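Local coordinates for protein ethylbenzene dehydrogenase beta-subunit (PDB 2IVF) that holds three iron/sulfur clusters (SF4) and one fe3-s4 cluster in ferredoxin-like surroundings and probably relays electrons within a three-chain assembly, at residues Y64-E69 / P124-N129; E69-G74 / L88-D93; V84-I89 / P195-Y200. All coordinates share one frame; numbering follows the deposited sequence.

Contact 1 (Y64-E69 / P124-N129)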
loop_
_atom_site.group_PDB
_atom_site.type_symbol
_atom_site.label_atom_id
_atom_site.label_comp_id
_atom_site.label_asym_id
_atom_site.label_seq_id
_atom_site.Cartn_x
_atom_site.Cartn_y
_atom_site.Cartn_z
ATOM N N TYR B 64 -11.651 -11.128 12.117
ATOM C CA TYR B 64 -12.640 -10.130 11.826
ATOM C C TYR B 64 -14.004 -10.788 11.747
ATOM O O TYR B 64 -14.144 -11.743 11.043
ATOM C CB TYR B 64 -12.366 -9.439 10.500
ATOM C CG TYR B 64 -13.454 -8.425 10.188
ATOM C CD1 TYR B 64 -13.435 -7.185 10.754
ATOM C CD2 TYR B 64 -14.558 -8.768 9.435
ATOM C CE1 TYR B 64 -14.408 -6.263 10.508
ATOM C CE2 TYR B 64 -15.546 -7.857 9.177
ATOM C CZ TYR B 64 -15.487 -6.601 9.723
ATOM O OH TYR B 64 -16.514 -5.700 9.473
ATOM N N PRO B 65 -14.997 -10.300 12.492
ATOM C CA PRO B 65 -14.833 -9.351 13.561
ATOM C C PRO B 65 -13.893 -9.921 14.605
ATOM O O PRO B 65 -13.626 -11.133 14.615
ATOM C CB PRO B 65 -16.235 -9.209 14.147
ATOM C CG PRO B 65 -17.134 -9.658 13.070
ATOM C CD PRO B 65 -16.410 -10.657 12.267
ATOM N N ARG B 66 -13.398 -9.034 15.448
ATOM C CA ARG B 66 -12.554 -9.386 16.568
ATOM C C ARG B 66 -13.076 -10.593 17.352
ATOM O O ARG B 66 -14.199 -10.599 17.830
ATOM C CB ARG B 66 -12.444 -8.205 17.509
ATOM C CG ARG B 66 -11.435 -8.415 18.642
ATOM C CD ARG B 66 -11.200 -7.155 19.426
ATOM N NE ARG B 66 -12.405 -6.513 19.934
ATOM C CZ ARG B 66 -12.408 -5.461 20.754
ATOM N NH1 ARG B 66 -11.261 -4.929 21.214
ATOM N NH2 ARG B 66 -13.564 -4.965 21.171
ATOM N N ASP B 67 -12.205 -11.589 17.483
ATOM C CA ASP B 67 -12.429 -12.769 18.253
ATOM C C ASP B 67 -13.670 -13.484 17.786
ATOM O O ASP B 67 -14.339 -14.066 18.585
ATOM C CB ASP B 67 -12.480 -12.447 19.755
ATOM C CG ASP B 67 -11.099 -12.121 20.328
ATOM O OD1 ASP B 67 -10.101 -12.544 19.738
ATOM O OD2 ASP B 67 -11.018 -11.456 21.373
ATOM N N TYR B 68 -13.964 -13.457 16.489
ATOM C CA TYR B 68 -15.176 -14.148 15.960
ATOM C C TYR B 68 -15.221 -15.640 16.331
ATOM O O TYR B 68 -16.304 -16.264 16.478
ATOM C CB TYR B 68 -15.254 -13.978 14.441
ATOM C CG TYR B 68 -14.471 -14.969 13.591
ATOM C CD1 TYR B 68 -13.156 -14.738 13.223
ATOM C CD2 TYR B 68 -15.064 -16.154 13.163
ATOM C CE1 TYR B 68 -12.451 -15.637 12.439
ATOM C CE2 TYR B 68 -14.392 -17.054 12.393
ATOM C CZ TYR B 68 -13.081 -16.801 12.016
ATOM O OH TYR B 68 -12.455 -17.723 11.246
ATOM N N GLU B 69 -14.031 -16.218 16.473
ATOM C CA GLU B 69 -13.866 -17.655 16.799
ATOM C C GLU B 69 -14.225 -17.941 18.221
ATOM O O GLU B 69 -14.299 -19.117 18.615
ATOM C CB GLU B 69 -12.408 -18.120 16.501
ATOM C CG GLU B 69 -12.042 -18.013 15.075
ATOM C CD GLU B 69 -10.536 -18.123 14.778
ATOM O OE1 GLU B 69 -9.781 -17.385 15.404
ATOM O OE2 GLU B 69 -10.121 -18.930 13.896
ATOM N N PRO B 124 -9.245 5.233 19.210
ATOM C CA PRO B 124 -9.525 3.808 19.128
ATOM C C PRO B 124 -8.420 3.013 19.771
ATOM O O PRO B 124 -7.264 3.411 19.726
ATOM C CB PRO B 124 -9.578 3.544 17.630
ATOM C CG PRO B 124 -8.730 4.617 16.986
ATOM C CD PRO B 124 -8.805 5.809 17.922
ATOM N N ALA B 125 -8.779 1.906 20.393
ATOM C CA ALA B 125 -7.794 0.967 20.882
ATOM C C ALA B 125 -7.914 -0.343 20.110
ATOM O O ALA B 125 -7.264 -1.358 20.442
ATOM C CB ALA B 125 -7.994 0.756 22.416
ATOM N N TRP B 126 -8.786 -0.326 19.099
ATOM C CA TRP B 126 -8.947 -1.411 18.183
ATOM C C TRP B 126 -9.621 -0.851 16.941
ATOM O O TRP B 126 -10.162 0.269 16.944
ATOM C CB TRP B 126 -9.776 -2.525 18.803
ATOM C CG TRP B 126 -9.933 -3.693 17.919
ATOM C CD1 TRP B 126 -11.021 -4.000 17.149
ATOM C CD2 TRP B 126 -8.960 -4.714 17.662
ATOM N NE1 TRP B 126 -10.795 -5.157 16.447
ATOM C CE2 TRP B 126 -9.527 -5.604 16.727
ATOM C CE3 TRP B 126 -7.661 -4.960 18.120
ATOM C CZ2 TRP B 126 -8.844 -6.691 16.251
ATOM C CZ3 TRP B 126 -7.011 -6.069 17.684
ATOM C CH2 TRP B 126 -7.590 -6.928 16.766
ATOM N N GLY B 127 -9.524 -1.614 15.869
ATOM C CA GLY B 127 -10.249 -1.346 14.652
ATOM C C GLY B 127 -9.989 -2.450 13.647
ATOM O O GLY B 127 -9.248 -3.414 13.913
ATOM N N TYR B 128 -10.566 -2.289 12.467
ATOM C CA TYR B 128 -10.379 -3.233 11.375
ATOM C C TYR B 128 -8.875 -3.407 11.142
ATOM O O TYR B 128 -8.158 -2.410 10.997
ATOM C CB TYR B 128 -11.027 -2.682 10.101
ATOM C CG TYR B 128 -10.785 -3.597 8.928
ATOM C CD1 TYR B 128 -11.367 -4.843 8.873
ATOM C CD2 TYR B 128 -9.876 -3.264 7.942
ATOM C CE1 TYR B 128 -11.108 -5.716 7.812
ATOM C CE2 TYR B 128 -9.612 -4.108 6.871
ATOM C CZ TYR B 128 -10.209 -5.352 6.829
ATOM O OH TYR B 128 -9.944 -6.182 5.767
ATOM N N ASN B 129 -8.408 -4.657 11.126
ATOM C CA ASN B 129 -7.041 -4.980 10.751
ATOM C C ASN B 129 -6.016 -4.344 11.688
ATOM O O ASN B 129 -4.893 -4.038 11.308
ATOM C CB ASN B 129 -6.783 -4.551 9.294
ATOM C CG ASN B 129 -5.583 -5.233 8.705
ATOM O OD1 ASN B 129 -5.248 -6.340 9.129
ATOM N ND2 ASN B 129 -4.895 -4.580 7.761
#

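Contact 2 (E69-G74 / L88-D93)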
loop_
_atom_site.group_PDB
_atom_site.type_symbol
_atom_site.label_atom_id
_atom_site.label_comp_id
_atom_site.label_asym_id
_atom_site.label_seq_id
_atom_site.Cartn_x
_atom_site.Cartn_y
_atom_site.Cartn_z
ATOM N N GLU B 69 -14.031 -16.218 16.473
ATOM C CA GLU B 69 -13.866 -17.655 16.799
ATOM C C GLU B 69 -14.225 -17.941 18.221
ATOM O O GLU B 69 -14.299 -19.117 18.615
ATOM C CB GLU B 69 -12.408 -18.120 16.501
ATOM C CG GLU B 69 -12.042 -18.013 15.075
ATOM C CD GLU B 69 -10.536 -18.123 14.778
ATOM O OE1 GLU B 69 -9.781 -17.385 15.404
ATOM O OE2 GLU B 69 -10.121 -18.930 13.896
ATOM N N ARG B 70 -14.453 -16.890 19.009
ATOM C CA ARG B 70 -14.935 -17.050 20.379
ATOM C C ARG B 70 -16.413 -16.700 20.542
ATOM O O ARG B 70 -16.907 -16.724 21.648
ATOM C CB ARG B 70 -14.139 -16.148 21.315
ATOM C CG ARG B 70 -12.648 -16.366 21.231
ATOM C CD ARG B 70 -11.981 -16.094 22.557
ATOM N NE ARG B 70 -10.761 -16.906 22.632
ATOM C CZ ARG B 70 -9.528 -16.430 22.835
ATOM N NH1 ARG B 70 -9.308 -15.121 23.022
ATOM N NH2 ARG B 70 -8.499 -17.282 22.865
ATOM N N LYS B 71 -17.101 -16.358 19.472
ATOM C CA LYS B 71 -18.423 -15.768 19.593
ATOM C C LYS B 71 -19.589 -16.734 19.303
ATOM O O LYS B 71 -20.742 -16.308 19.118
ATOM C CB LYS B 71 -18.495 -14.476 18.816
ATOM C CG LYS B 71 -17.624 -13.365 19.456
ATOM C CD LYS B 71 -17.768 -12.042 18.699
ATOM C CE LYS B 71 -17.209 -10.872 19.491
ATOM N NZ LYS B 71 -15.941 -11.176 20.148
ATOM N N GLY B 72 -19.291 -18.027 19.251
ATOM C CA GLY B 72 -20.342 -19.027 19.181
ATOM C C GLY B 72 -21.094 -19.077 17.860
ATOM O O GLY B 72 -20.605 -18.616 16.844
ATOM N N GLY B 73 -22.296 -19.640 17.899
ATOM C CA GLY B 73 -23.079 -19.860 16.693
ATOM C C GLY B 73 -22.725 -21.183 16.046
ATOM O O GLY B 73 -21.973 -21.990 16.600
ATOM N N GLY B 74 -23.282 -21.419 14.872
ATOM C CA GLY B 74 -23.019 -22.640 14.126
ATOM C C GLY B 74 -23.629 -23.872 14.747
ATOM O O GLY B 74 -24.517 -23.761 15.588
ATOM N N LEU B 88 -19.612 -2.625 17.435
ATOM C CA LEU B 88 -19.092 -1.808 16.358
ATOM C C LEU B 88 -17.572 -1.901 16.306
ATOM O O LEU B 88 -16.966 -2.024 15.220
ATOM C CB LEU B 88 -19.483 -0.345 16.550
ATOM C CG LEU B 88 -18.976 0.652 15.501
ATOM C CD1 LEU B 88 -19.163 0.066 14.122
ATOM C CD2 LEU B 88 -19.677 2.016 15.654
ATOM N N ILE B 89 -16.961 -1.836 17.493
ATOM C CA ILE B 89 -15.499 -1.951 17.576
ATOM C C ILE B 89 -15.054 -3.322 17.119
ATOM O O ILE B 89 -14.140 -3.411 16.300
ATOM C CB ILE B 89 -14.940 -1.607 18.980
ATOM C CG1 ILE B 89 -15.170 -0.124 19.266
ATOM C CG2 ILE B 89 -13.415 -1.869 19.096
ATOM C CD1 ILE B 89 -15.089 0.186 20.725
ATOM N N ASP B 90 -15.711 -4.381 17.593
ATOM C CA ASP B 90 -15.381 -5.749 17.145
ATOM C C ASP B 90 -15.422 -5.816 15.615
ATOM O O ASP B 90 -14.627 -6.525 14.981
ATOM C CB ASP B 90 -16.373 -6.793 17.671
ATOM C CG ASP B 90 -16.278 -7.048 19.149
ATOM O OD1 ASP B 90 -15.192 -6.891 19.735
ATOM O OD2 ASP B 90 -17.319 -7.451 19.729
ATOM N N SER B 91 -16.367 -5.066 15.022
ATOM C CA SER B 91 -16.626 -5.090 13.615
ATOM C C SER B 91 -15.747 -4.119 12.853
ATOM O O SER B 91 -15.992 -3.817 11.686
ATOM C CB SER B 91 -18.116 -4.813 13.370
ATOM O OG SER B 91 -18.890 -5.754 14.109
ATOM N N GLY B 92 -14.737 -3.594 13.529
ATOM C CA GLY B 92 -13.708 -2.803 12.863
ATOM C C GLY B 92 -13.889 -1.299 12.989
ATOM O O GLY B 92 -13.041 -0.542 12.526
ATOM N N ASP B 93 -15.011 -0.877 13.581
ATOM C CA ASP B 93 -15.286 0.526 13.863
ATOM C C ASP B 93 -15.494 1.208 12.519
ATOM O O ASP B 93 -15.639 0.543 11.511
ATOM C CB ASP B 93 -14.124 1.173 14.630
ATOM C CG ASP B 93 -14.574 2.310 15.582
ATOM O OD1 ASP B 93 -15.256 3.263 15.118
ATOM O OD2 ASP B 93 -14.203 2.245 16.778
HETATM O O HOH W 1 -14.724 -8.913 21.583
#

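Contact 3 (V84-I89 / P195-Y200). With SF4 (iron/sulfur cluster), chain S.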
loop_
_atom_site.group_PDB
_atom_site.type_symbol
_atom_site.label_atom_id
_atom_site.label_comp_id
_atom_site.label_asym_id
_atom_site.label_seq_id
_atom_site.Cartn_x
_atom_site.Cartn_y
_atom_site.Cartn_z
ATOM N N VAL B 84 -22.917 -14.767 20.367
ATOM C CA VAL B 84 -22.982 -13.416 20.923
ATOM C C VAL B 84 -22.753 -12.391 19.838
ATOM O O VAL B 84 -22.100 -12.668 18.844
ATOM C CB VAL B 84 -21.977 -13.193 22.080
ATOM C CG1 VAL B 84 -22.213 -14.191 23.206
ATOM C CG2 VAL B 84 -20.601 -13.295 21.627
ATOM N N LEU B 85 -23.279 -11.193 20.047
ATOM C CA LEU B 85 -23.267 -10.174 19.039
ATOM C C LEU B 85 -21.970 -9.413 19.101
ATOM O O LEU B 85 -21.532 -9.004 20.187
ATOM C CB LEU B 85 -24.426 -9.206 19.234
ATOM C CG LEU B 85 -25.785 -9.833 18.966
ATOM C CD1 LEU B 85 -26.876 -8.934 19.470
ATOM C CD2 LEU B 85 -25.943 -10.136 17.495
ATOM N N PRO B 86 -21.344 -9.209 17.945
ATOM C CA PRO B 86 -20.241 -8.279 17.905
ATOM C C PRO B 86 -20.661 -6.837 18.079
ATOM O O PRO B 86 -21.780 -6.430 17.709
ATOM C CB PRO B 86 -19.673 -8.447 16.499
ATOM C CG PRO B 86 -20.341 -9.583 15.924
ATOM C CD PRO B 86 -21.589 -9.822 16.639
ATOM N N THR B 87 -19.718 -6.064 18.590
ATOM C CA THR B 87 -19.902 -4.644 18.761
ATOM C C THR B 87 -19.371 -3.939 17.519
ATOM O O THR B 87 -18.767 -4.564 16.635
ATOM C CB THR B 87 -19.121 -4.171 19.978
ATOM O OG1 THR B 87 -17.746 -4.494 19.738
ATOM C CG2 THR B 87 -19.634 -4.834 21.302
ATOM N N LEU B 88 -19.612 -2.625 17.435
ATOM C CA LEU B 88 -19.092 -1.808 16.358
ATOM C C LEU B 88 -17.572 -1.901 16.306
ATOM O O LEU B 88 -16.966 -2.024 15.220
ATOM C CB LEU B 88 -19.483 -0.345 16.550
ATOM C CG LEU B 88 -18.976 0.652 15.501
ATOM C CD1 LEU B 88 -19.163 0.066 14.122
ATOM C CD2 LEU B 88 -19.677 2.016 15.654
ATOM N N ILE B 89 -16.961 -1.836 17.493
ATOM C CA ILE B 89 -15.499 -1.951 17.576
ATOM C C ILE B 89 -15.054 -3.322 17.119
ATOM O O ILE B 89 -14.140 -3.411 16.300
ATOM C CB ILE B 89 -14.940 -1.607 18.980
ATOM C CG1 ILE B 89 -15.170 -0.124 19.266
ATOM C CG2 ILE B 89 -13.415 -1.869 19.096
ATOM C CD1 ILE B 89 -15.089 0.186 20.725
ATOM N N PRO B 195 -21.367 -18.678 12.728
ATOM C CA PRO B 195 -20.157 -18.860 13.504
ATOM C C PRO B 195 -18.988 -18.160 12.878
ATOM O O PRO B 195 -17.916 -18.133 13.469
ATOM C CB PRO B 195 -19.953 -20.356 13.438
ATOM C CG PRO B 195 -20.484 -20.720 12.137
ATOM C CD PRO B 195 -21.689 -19.869 11.940
ATOM N N TYR B 196 -19.180 -17.635 11.670
ATOM C CA TYR B 196 -18.149 -16.801 11.015
ATOM C C TYR B 196 -18.304 -15.297 11.247
ATOM O O TYR B 196 -17.462 -14.464 10.790
ATOM C CB TYR B 196 -18.192 -17.087 9.526
ATOM C CG TYR B 196 -17.888 -18.508 9.213
ATOM C CD1 TYR B 196 -16.571 -18.953 9.063
ATOM C CD2 TYR B 196 -18.905 -19.407 9.038
ATOM C CE1 TYR B 196 -16.288 -20.320 8.818
ATOM C CE2 TYR B 196 -18.650 -20.766 8.758
ATOM C CZ TYR B 196 -17.335 -21.216 8.635
ATOM O OH TYR B 196 -17.160 -22.566 8.365
ATOM N N LYS B 197 -19.417 -14.933 11.873
ATOM C CA LYS B 197 -19.844 -13.537 12.036
ATOM C C LYS B 197 -19.778 -12.768 10.734
ATOM O O LYS B 197 -19.206 -11.672 10.669
ATOM C CB LYS B 197 -19.071 -12.863 13.176
ATOM C CG LYS B 197 -19.343 -13.528 14.538
ATOM C CD LYS B 197 -20.803 -13.302 14.965
ATOM C CE LYS B 197 -21.266 -14.093 16.175
ATOM N NZ LYS B 197 -21.401 -15.566 15.990
ATOM N N ALA B 198 -20.331 -13.405 9.694
ATOM C CA ALA B 198 -20.340 -12.885 8.324
ATOM C C ALA B 198 -21.677 -12.183 7.981
ATOM O O ALA B 198 -21.983 -11.912 6.820
ATOM C CB ALA B 198 -20.042 -14.009 7.335
ATOM N N ILE B 199 -22.495 -11.905 8.989
ATOM C CA ILE B 199 -23.666 -11.053 8.821
ATOM C C ILE B 199 -23.486 -9.910 9.793
ATOM O O ILE B 199 -23.024 -10.124 10.928
ATOM C CB ILE B 199 -24.997 -11.766 9.158
ATOM C CG1 ILE B 199 -25.168 -13.064 8.398
ATOM C CG2 ILE B 199 -26.179 -10.858 8.865
ATOM C CD1 ILE B 199 -26.655 -13.642 8.423
ATOM N N TYR B 200 -23.874 -8.706 9.352
ATOM C CA TYR B 200 -23.539 -7.449 9.994
ATOM C C TYR B 200 -24.772 -6.553 10.122
ATOM O O TYR B 200 -25.460 -6.293 9.148
ATOM C CB TYR B 200 -22.484 -6.671 9.182
ATOM C CG TYR B 200 -21.261 -7.479 8.852
ATOM C CD1 TYR B 200 -20.179 -7.492 9.711
ATOM C CD2 TYR B 200 -21.236 -8.308 7.740
ATOM C CE1 TYR B 200 -19.064 -8.312 9.446
ATOM C CE2 TYR B 200 -20.134 -9.120 7.468
ATOM C CZ TYR B 200 -19.053 -9.114 8.306
ATOM O OH TYR B 200 -17.953 -9.908 8.043
HETATM FE FE1 SF4 S . -22.546 -17.204 8.082
HETATM FE FE2 SF4 S . -24.837 -17.682 6.879
HETATM FE FE3 SF4 S . -22.667 -19.288 6.384
HETATM FE FE4 SF4 S . -22.680 -16.717 5.429
HETATM S S1 SF4 S . -24.105 -18.436 4.825
HETATM S S2 SF4 S . -20.970 -17.780 6.557
HETATM S S3 SF4 S . -23.852 -15.655 7.051
HETATM S S4 SF4 S . -23.814 -19.104 8.375
#

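Contact 1 (Y64-E69 / P124-N129)
A cation-pi stack of R66 on W126 and an offset edge-to-face pair of Y64 and Y128 join two loops, one of which makes a type II turn from P65 to Y68 just after a cis peptide bond. The R66 guanidinium lies nearly flat over the indole, the two centres 4.4 Å apart and the planes at 22°. Its aliphatic part covers the same face: R66 CD stands 3.6 Å from the centroid of the W126 five-membered ring, and R66 NH1 reaches back to W126 CB at 3.7 Å. The bend at chi3 (53°) folds the guanidinium along the indole, and R66 NE makes a salt bridge with D90 OD1, which fixes the group where it leaves the chain. In the second pair Y128 turns its edge to the face of Y64, planes at 79°, with Y128 CD1 3.6 Å from Y64 CD1. Both phenol oxygens are engaged elsewhere, Y64 OH with S91 O, and Y128 OH with Q32 OE1 and V56 N, two residues lining an SF4 pocket; a bound SF4 lies about 8 Å from the Y128 side chain. Strand 55-59 runs beside the tyrosine pair, N55 touching both tyrosine side chains and T57 packing on Y64.

Contact 2 (E69-G74 / L88-D93)
The flat carboxylate of D90 receives the end of K71 over one face: K71 CE sits 3.4 Å from D90 OD2 and well above the carboxylate plane, with NZ above the same face. The ammonium holds the acid only loosely: K71 NZ is 4.0 Å from D90 OD2, a long salt bridge. A water links K71 NZ to the other oxygen, accepting from NZ at 2.9 Å and donating to D90 OD1 at 2.8 Å. This water is tilted out of the carboxylate plane on the lysine's side. K71 runs extended as far as CE and then bends at chi4 (42°), which swings NZ toward the water and toward R66 O, its other hydrogen-bond partner. D90 belongs to a type I turn from I89 to G92, closed by G92 N to I89 O at 2.8 Å; D93 N also bonds L88 O, so a compact loop presents the acid. With K71 near one face and R66 NE bridged to OD1, the positive surroundings would probably keep D90 ionised. The lysine's own backbone is hydrogen-bonded to that of V84. At the start of the other segment, L88 N bonds an acidic side chain of another protein chain.

Contact 3 (V84-I89 / P195-Y200)
K197 lies slantwise across the ring of P86, its CD 3.9 Å from P86 CG and equally far from P86 CD, so a methylene rather than the charged end meets the proline. The lysine is folded twice, at chi2 (-67°) and chi4 (-69°): the first bend lays the chain along P86, the second turns NZ away from V84. K197 CE therefore comes to 3.1 Å from V84 O, a tight approach of a methylene to a carbonyl oxygen, while K197 NZ stays 4.1 Å from it. V84 O is buried here and has no hydrogen-bond partner in the model. The ammonium is instead held by backbone oxygens outside the pair, C194 O and E192 O, with weaker bonds to K71 O and G72 O. P86 also packs on V191 of helix 189-193. On the segment that carries K197, the neighbouring side chains face the SF4 cluster: I199 CG1 is 3.2 Å from sulfur S3, and the Y196 ring meets S2 obliquely, its CD2 at 3.6 Å, with A198 CB also near S2. K197 is thus second-shell, tying its ammonium to the backbone of C194, itself a residue of this pocket. C194 followed by P195 is the Cys-Pro step familiar from ferredoxin-type cluster sites, and here it leads into the two-stranded antiparallel hairpin 199-202/207-210 beside the cluster.

Overall arrangement
Contacts 1 and 3 are buried, whereas contact 2 is only partly so and takes in a water. Their chemistry follows: rings and a stacked guanidinium in contact 1, a solvent-assisted charge pair in contact 2, a lysine packed through its methylenes in contact 3. The three form one cluster of loops. E69 belongs to both contact 1 and contact 2, L88 and I89 to both contact 2 and contact 3. W126 CD1 of contact 1 packs on the I89 carbonyl oxygen, and the K71 carbonyl bonds V84 N of contact 3. Contacts 1 and 3 also meet directly, Y64 against Y200 and P65 against K197, and each approaches a different SF4 cluster.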